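Local structure of coiled-coil and C2 domain-containing protein 1-like (Drosophila melanogaster, 6EI6) at residues 139-145 with 194-200; 210-215 with 230-234. The protein binds monophosphorylated phosphatidylinositols and regulates the ESCRT pathway in endosomal sorting, probably by preventing inappropriate polymerisation of the ESCRT-III core component shrub. One frame throughout, in Å; residues are numbered along the deposited sequence.

How the contacts relate
Both contacts belong to the C2 domain, and their centres lie about 10 Å apart. Contact 1 pairs two neighbouring strands inside one sheet; contact 2 ties the edge strand of that same sheet, 208-216, to the edge strand of the other, 225-233. They meet along strands 192-199 and 208-216, where Phe195 N and Val213 O, 2.7 Å apart, probably form a hydrogen bond. Ile197 O and Ile210 N are probably bonded at the same distance, and the methyls Thr140 CG2 and Ile210 CD1 pack at 3.5 Å. Of the two contacts, contact 1 is the one that meets the sulfate, through Arg143, on the sheet face that carries Tyr141 and Arg143.

Contact 1: 139-145 with 194-200; sequences DTYVRVE and KFEIYSR. With SO4 (sulfate ion), chain D.
Arg143 and Glu196 form a hydrogen-bonded antiparallel pair, the Arg143 N to Glu196 O bond measuring 2.8 Å, and from this pair the arginine side chain rises over the face that also carries Tyr141 and Tyr198. Its CB sits beside Glu196 O. With CG anti to the carbonyl carbon (chi1 -60°), the chain is directed past Tyr198 and runs extended to NE: CG comes obliquely against the CD2-CE2 side of that ring, and CD approaches Tyr198 CE2 to 3.7 Å. NE stays near that same carbon. Beyond it the guanidinium lies with one face over Tyr141 CE2, its plane 70° from that of the Tyr198 ring; with Arg143 CZ 5.6 Å from the centroid of the Tyr198 ring, any cation-pi attraction is at most weak. At the tip, Arg143 NH1 makes a weak hydrogen bond of 3.5 Å to O1 of a sulfate ion, which probably comes from the crystallisation liquor and is also hydrogen-bonded to Lys157 NZ.

The tyrosines pack through a methylene rather than ring on ring. Tyr198 CB stands over one face of the Tyr141 ring, 3.8 Å from its centroid, while the two rings are nearly parallel (11°) but slid apart. Tyr141 OH reaches past this to hydrogen-bond Asp207 OD2. At the far end, Arg200 N hydrogen-bonds Asp139 O at 2.7 Å; the salt bridge from Asp139 OD2 to Arg200 NH2 is long, and Asp139 OD1 is hydrogen-bonded to Asp163 N.

On the other face, Val144 CG2 rests 3.8 Å from Phe195 CD2, and Val142 CG1 lies at the edge of the same ring. Strands 140-145 and 192-199 are the inner strands of a four-stranded antiparallel sheet, whose Val142, Val144, Phe195 and Ile197 face strands 119-128 and 241-249; two such sheets packed face to face form the C2 beta-sandwich.

Contact 2: 210-215 with 230-234; sequences IGTVNV and YDLMD
Tyr230, Leu232 and Val213 bury the most surface here, and the two valines of strand 208-216 divide the tyrosine between them. Val213 CG1 touches Tyr230 CB at 3.5 Å, at the root of the ring. Further out, Val215 CG2 stands over the centre of one face, 3.7 Å from the ring centroid and only 11° off its normal, a CH-pi contact; Val215 CG1 reaches the phenol oxygen. Tyr230 CG lies anti to the carbonyl carbon (chi1 -55°), which carries the ring along strand 208-216 as far as Val215.

The other branch of Val213, CG2, meets Leu232 CD1 at 3.9 Å. Leu232 then spreads toward the start of strand 208-216: CG lies 4.0 Å from Gly211 CA, and CD2 packs on Ile210 CG2 at 3.7 Å. Gly211, having no side chain, lets the leucine come this close to the backbone. Gly211 and Ile210 together form a classic beta bulge opposite Ile197.

Backbone pairing is confined to one bridge, in which Thr212 N bonds Met233 O at 2.8 Å and Met233 N bonds Thr212 O at 2.7 Å. With the strand directions 129° apart, the chains diverge from this point. A single bridge between the outermost strands of two sheets, with apolar side chains wedged beside it, closes one edge of the C2 beta-sandwich.

Contact 1: 139-145 with 194-200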
loop_
_atom_site.group_PDB
_atom_site.type_symbol
_atom_site.label_atom_id
_atom_site.label_comp_id
_atom_site.label_asym_id
_atom_site.label_seq_id
_atom_site.Cartn_x
_atom_site.Cartn_y
_atom_site.Cartn_z
ATOM N N ASP A 139 26.586 5.266 -13.867
ATOM C CA ASP A 139 25.908 4.035 -14.241
ATOM C C ASP A 139 25.374 3.429 -12.959
ATOM O O ASP A 139 26.095 3.370 -11.956
ATOM C CB ASP A 139 26.837 3.041 -14.949
ATOM C CG ASP A 139 27.390 3.574 -16.252
ATOM O OD1 ASP A 139 26.716 4.408 -16.894
ATOM O OD2 ASP A 139 28.505 3.150 -16.649
ATOM N N THR A 140 24.115 2.992 -12.984
ATOM C CA THR A 140 23.450 2.591 -11.754
ATOM C C THR A 140 22.697 1.291 -11.960
ATOM O O THR A 140 22.316 0.928 -13.074
ATOM C CB THR A 140 22.494 3.676 -11.254
ATOM O OG1 THR A 140 21.847 4.275 -12.379
ATOM C CG2 THR A 140 23.258 4.747 -10.512
ATOM N N TYR A 141 22.515 0.585 -10.852
ATOM C CA TYR A 141 21.660 -0.587 -10.771
ATOM C C TYR A 141 21.140 -0.654 -9.338
ATOM O O TYR A 141 21.700 -0.032 -8.431
ATOM C CB TYR A 141 22.412 -1.862 -11.193
ATOM C CG TYR A 141 23.486 -2.286 -10.228
ATOM C CD1 TYR A 141 24.774 -1.760 -10.308
ATOM C CD2 TYR A 141 23.213 -3.200 -9.223
ATOM C CE1 TYR A 141 25.757 -2.136 -9.411
ATOM C CE2 TYR A 141 24.189 -3.575 -8.322
ATOM C CZ TYR A 141 25.463 -3.037 -8.422
ATOM O OH TYR A 141 26.426 -3.420 -7.511
ATOM N N VAL A 142 20.047 -1.389 -9.137
ATOM C CA VAL A 142 19.364 -1.442 -7.847
ATOM C C VAL A 142 19.268 -2.896 -7.404
ATOM O O VAL A 142 18.830 -3.751 -8.176
ATOM C CB VAL A 142 17.964 -0.794 -7.921
ATOM C CG1 VAL A 142 17.340 -0.691 -6.542
ATOM C CG2 VAL A 142 18.028 0.566 -8.594
ATOM N N ARG A 143 19.695 -3.173 -6.175
ATOM C CA ARG A 143 19.499 -4.468 -5.546
ATOM C C ARG A 143 18.222 -4.464 -4.720
ATOM O O ARG A 143 17.924 -3.487 -4.025
ATOM C CB ARG A 143 20.662 -4.813 -4.624
ATOM C CG ARG A 143 22.007 -4.879 -5.290
ATOM C CD ARG A 143 23.027 -5.548 -4.358
ATOM N NE ARG A 143 24.317 -5.728 -5.014
ATOM C CZ ARG A 143 24.560 -6.624 -5.971
ATOM N NH1 ARG A 143 23.596 -7.437 -6.409
ATOM N NH2 ARG A 143 25.777 -6.700 -6.501
ATOM N N VAL A 144 17.487 -5.572 -4.773
ATOM C CA VAL A 144 16.217 -5.724 -4.075
ATOM C C VAL A 144 16.345 -6.894 -3.120
ATOM O O VAL A 144 16.794 -7.975 -3.514
ATOM C CB VAL A 144 15.054 -5.957 -5.052
ATOM C CG1 VAL A 144 13.748 -6.172 -4.266
ATOM C CG2 VAL A 144 14.939 -4.792 -6.052
ATOM N N GLU A 145 15.952 -6.683 -1.875
ATOM C CA GLU A 145 16.028 -7.701 -0.842
ATOM C C GLU A 145 14.658 -7.819 -0.185
ATOM O O GLU A 145 14.186 -6.868 0.444
ATOM C CB GLU A 145 17.105 -7.345 0.178
ATOM C CG GLU A 145 17.232 -8.330 1.318
ATOM C CD GLU A 145 18.503 -8.131 2.087
ATOM O OE1 GLU A 145 19.206 -7.136 1.816
ATOM O OE2 GLU A 145 18.800 -8.962 2.966
ATOM N N LYS A 194 13.990 -3.905 0.927
ATOM C CA LYS A 194 15.160 -3.031 0.904
ATOM C C LYS A 194 15.630 -2.823 -0.533
ATOM O O LYS A 194 15.813 -3.792 -1.274
ATOM C CB LYS A 194 16.283 -3.629 1.761
ATOM C CG LYS A 194 17.561 -2.752 1.902
ATOM C CD LYS A 194 18.773 -3.546 2.488
ATOM C CE LYS A 194 18.835 -3.482 4.013
ATOM N NZ LYS A 194 19.791 -4.478 4.585
ATOM N N PHE A 195 15.820 -1.563 -0.930
ATOM C CA PHE A 195 16.341 -1.210 -2.248
ATOM C C PHE A 195 17.687 -0.521 -2.076
ATOM O O PHE A 195 17.759 0.544 -1.458
ATOM C CB PHE A 195 15.392 -0.279 -3.001
ATOM C CG PHE A 195 14.063 -0.878 -3.283
ATOM C CD1 PHE A 195 13.054 -0.853 -2.323
ATOM C CD2 PHE A 195 13.813 -1.483 -4.504
ATOM C CE1 PHE A 195 11.839 -1.431 -2.570
ATOM C CE2 PHE A 195 12.587 -2.050 -4.766
ATOM C CZ PHE A 195 11.593 -2.024 -3.791
ATOM N N GLU A 196 18.743 -1.088 -2.650
ATOM C CA GLU A 196 20.075 -0.489 -2.580
ATOM C C GLU A 196 20.478 0.016 -3.957
ATOM O O GLU A 196 20.486 -0.751 -4.920
ATOM C CB GLU A 196 21.087 -1.484 -2.028
ATOM C CG GLU A 196 20.835 -1.758 -0.572
ATOM C CD GLU A 196 21.692 -2.871 -0.026
ATOM O OE1 GLU A 196 22.446 -3.465 -0.816
ATOM O OE2 GLU A 196 21.613 -3.158 1.192
ATOM N N ILE A 197 20.777 1.307 -4.057
ATOM C CA ILE A 197 21.100 1.932 -5.333
ATOM C C ILE A 197 22.622 2.027 -5.452
ATOM O O ILE A 197 23.292 2.612 -4.592
ATOM C CB ILE A 197 20.435 3.306 -5.470
ATOM C CG1 ILE A 197 18.913 3.161 -5.459
ATOM C CG2 ILE A 197 20.852 3.952 -6.771
ATOM C CD1 ILE A 197 18.272 3.271 -4.070
ATOM N N TYR A 198 23.181 1.429 -6.499
ATOM C CA TYR A 198 24.627 1.329 -6.637
ATOM C C TYR A 198 25.088 1.989 -7.925
ATOM O O TYR A 198 24.436 1.851 -8.970
ATOM C CB TYR A 198 25.089 -0.118 -6.639
ATOM C CG TYR A 198 25.200 -0.767 -5.280
ATOM C CD1 TYR A 198 26.366 -0.679 -4.536
ATOM C CD2 TYR A 198 24.156 -1.507 -4.758
ATOM C CE1 TYR A 198 26.472 -1.293 -3.300
ATOM C CE2 TYR A 198 24.268 -2.127 -3.529
ATOM C CZ TYR A 198 25.421 -2.012 -2.809
ATOM O OH TYR A 198 25.512 -2.633 -1.581
ATOM N N SER A 199 26.211 2.713 -7.843
ATOM C CA SER A 199 26.918 3.162 -9.041
ATOM C C SER A 199 27.926 2.096 -9.451
ATOM O O SER A 199 28.540 1.446 -8.590
ATOM C CB SER A 199 27.634 4.495 -8.810
ATOM O OG SER A 199 28.763 4.311 -7.973
ATOM N N ARG A 200 28.079 1.903 -10.765
ATOM C CA ARG A 200 28.924 0.830 -11.302
ATOM C C ARG A 200 30.346 1.353 -11.453
ATOM O O ARG A 200 30.660 2.060 -12.415
ATOM C CB ARG A 200 28.381 0.324 -12.633
ATOM C CG ARG A 200 28.806 -1.089 -13.005
ATOM C CD ARG A 200 29.793 -1.084 -14.176
ATOM N NE ARG A 200 29.274 -0.430 -15.388
ATOM C CZ ARG A 200 28.657 -1.057 -16.398
ATOM N NH1 ARG A 200 28.473 -2.382 -16.367
ATOM N NH2 ARG A 200 28.226 -0.356 -17.452
HETATM S S SO4 D . 26.140 -10.631 -7.626
HETATM O O1 SO4 D . 25.262 -9.744 -8.397
HETATM O O2 SO4 D . 25.340 -11.399 -6.662
HETATM O O3 SO4 D . 26.838 -11.554 -8.535
HETATM O O4 SO4 D . 27.131 -9.823 -6.910
#

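Contact 2: 210-215 with 230-234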
loop_
_atom_site.group_PDB
_atom_site.type_symbol
_atom_site.label_atom_id
_atom_site.label_comp_id
_atom_site.label_asym_id
_atom_site.label_seq_id
_atom_site.Cartn_x
_atom_site.Cartn_y
_atom_site.Cartn_z
ATOM N N ILE A 210 25.103 4.302 -3.570
ATOM C CA ILE A 210 24.590 5.667 -3.664
ATOM C C ILE A 210 23.591 5.973 -2.547
ATOM O O ILE A 210 23.589 7.077 -1.984
ATOM C CB ILE A 210 23.939 5.873 -5.036
ATOM C CG1 ILE A 210 24.963 5.669 -6.138
ATOM C CG2 ILE A 210 23.296 7.243 -5.110
ATOM C CD1 ILE A 210 24.434 6.072 -7.465
ATOM N N GLY A 211 22.693 5.037 -2.249
ATOM C CA GLY A 211 21.719 5.243 -1.191
ATOM C C GLY A 211 20.807 4.042 -1.044
ATOM O O GLY A 211 20.725 3.179 -1.925
ATOM N N THR A 212 20.116 4.012 0.092
ATOM C CA THR A 212 19.187 2.952 0.444
ATOM C C THR A 212 17.762 3.499 0.581
ATOM O O THR A 212 17.552 4.657 0.974
ATOM C CB THR A 212 19.636 2.253 1.735
ATOM O OG1 THR A 212 20.917 1.646 1.509
ATOM C CG2 THR A 212 18.661 1.145 2.122
ATOM N N VAL A 213 16.788 2.655 0.222
ATOM C CA VAL A 213 15.363 2.920 0.390
ATOM C C VAL A 213 14.721 1.690 1.024
ATOM O O VAL A 213 14.893 0.573 0.522
ATOM C CB VAL A 213 14.686 3.235 -0.954
ATOM C CG1 VAL A 213 13.194 3.211 -0.791
ATOM C CG2 VAL A 213 15.166 4.573 -1.517
ATOM N N ASN A 214 13.979 1.885 2.115
ATOM C CA ASN A 214 13.295 0.792 2.802
ATOM C C ASN A 214 11.796 1.053 2.811
ATOM O O ASN A 214 11.348 2.051 3.377
ATOM C CB ASN A 214 13.807 0.631 4.232
ATOM C CG ASN A 214 15.088 -0.164 4.289
ATOM O OD1 ASN A 214 15.092 -1.361 3.984
ATOM N ND2 ASN A 214 16.194 0.492 4.668
ATOM N N VAL A 215 11.021 0.150 2.213
ATOM C CA VAL A 215 9.574 0.320 2.074
ATOM C C VAL A 215 8.845 -0.736 2.904
ATOM O O VAL A 215 8.977 -1.940 2.648
ATOM C CB VAL A 215 9.154 0.247 0.603
ATOM C CG1 VAL A 215 7.646 0.396 0.486
ATOM C CG2 VAL A 215 9.901 1.317 -0.185
ATOM N N TYR A 230 10.671 7.537 -3.109
ATOM C CA TYR A 230 11.283 7.578 -1.784
ATOM C C TYR A 230 12.679 8.192 -1.841
ATOM O O TYR A 230 13.394 8.060 -2.838
ATOM C CB TYR A 230 11.366 6.167 -1.161
ATOM C CG TYR A 230 10.040 5.442 -1.095
ATOM C CD1 TYR A 230 9.493 4.822 -2.224
ATOM C CD2 TYR A 230 9.329 5.379 0.092
ATOM C CE1 TYR A 230 8.277 4.177 -2.165
ATOM C CE2 TYR A 230 8.117 4.723 0.165
ATOM C CZ TYR A 230 7.597 4.132 -0.964
ATOM O OH TYR A 230 6.396 3.487 -0.859
ATOM N N ASP A 231 13.066 8.847 -0.748
ATOM C CA ASP A 231 14.363 9.509 -0.658
ATOM C C ASP A 231 15.468 8.489 -0.433
ATOM O O ASP A 231 15.379 7.665 0.485
ATOM C CB ASP A 231 14.388 10.512 0.500
ATOM C CG ASP A 231 13.572 11.764 0.226
ATOM O OD1 ASP A 231 13.541 12.220 -0.945
ATOM O OD2 ASP A 231 12.956 12.284 1.196
ATOM N N LEU A 232 16.540 8.584 -1.224
ATOM C CA LEU A 232 17.718 7.770 -0.949
ATOM C C LEU A 232 18.310 8.184 0.392
ATOM O O LEU A 232 18.471 9.379 0.665
ATOM C CB LEU A 232 18.737 7.912 -2.076
ATOM C CG LEU A 232 18.632 6.860 -3.196
ATOM C CD1 LEU A 232 17.265 6.830 -3.875
ATOM C CD2 LEU A 232 19.683 7.093 -4.243
ATOM N N MET A 233 18.564 7.195 1.259
ATOM C CA MET A 233 19.095 7.424 2.598
ATOM C C MET A 233 20.495 6.843 2.720
ATOM O O MET A 233 20.856 5.896 2.012
ATOM C CB MET A 233 18.209 6.796 3.704
ATOM C CG MET A 233 16.838 7.451 3.867
ATOM S SD MET A 233 16.875 9.239 4.212
ATOM C CE MET A 233 17.359 9.245 5.944
ATOM N N ASP A 234 21.271 7.425 3.638
ATOM C CA ASP A 234 22.578 6.906 4.031
ATOM C C ASP A 234 22.519 6.419 5.474
ATOM O O ASP A 234 22.588 5.219 5.719
ATOM C CB ASP A 234 23.671 7.958 3.856
ATOM C CG ASP A 234 25.082 7.381 4.047
ATOM O OD1 ASP A 234 25.226 6.351 4.753
ATOM O OD2 ASP A 234 26.054 7.969 3.512
#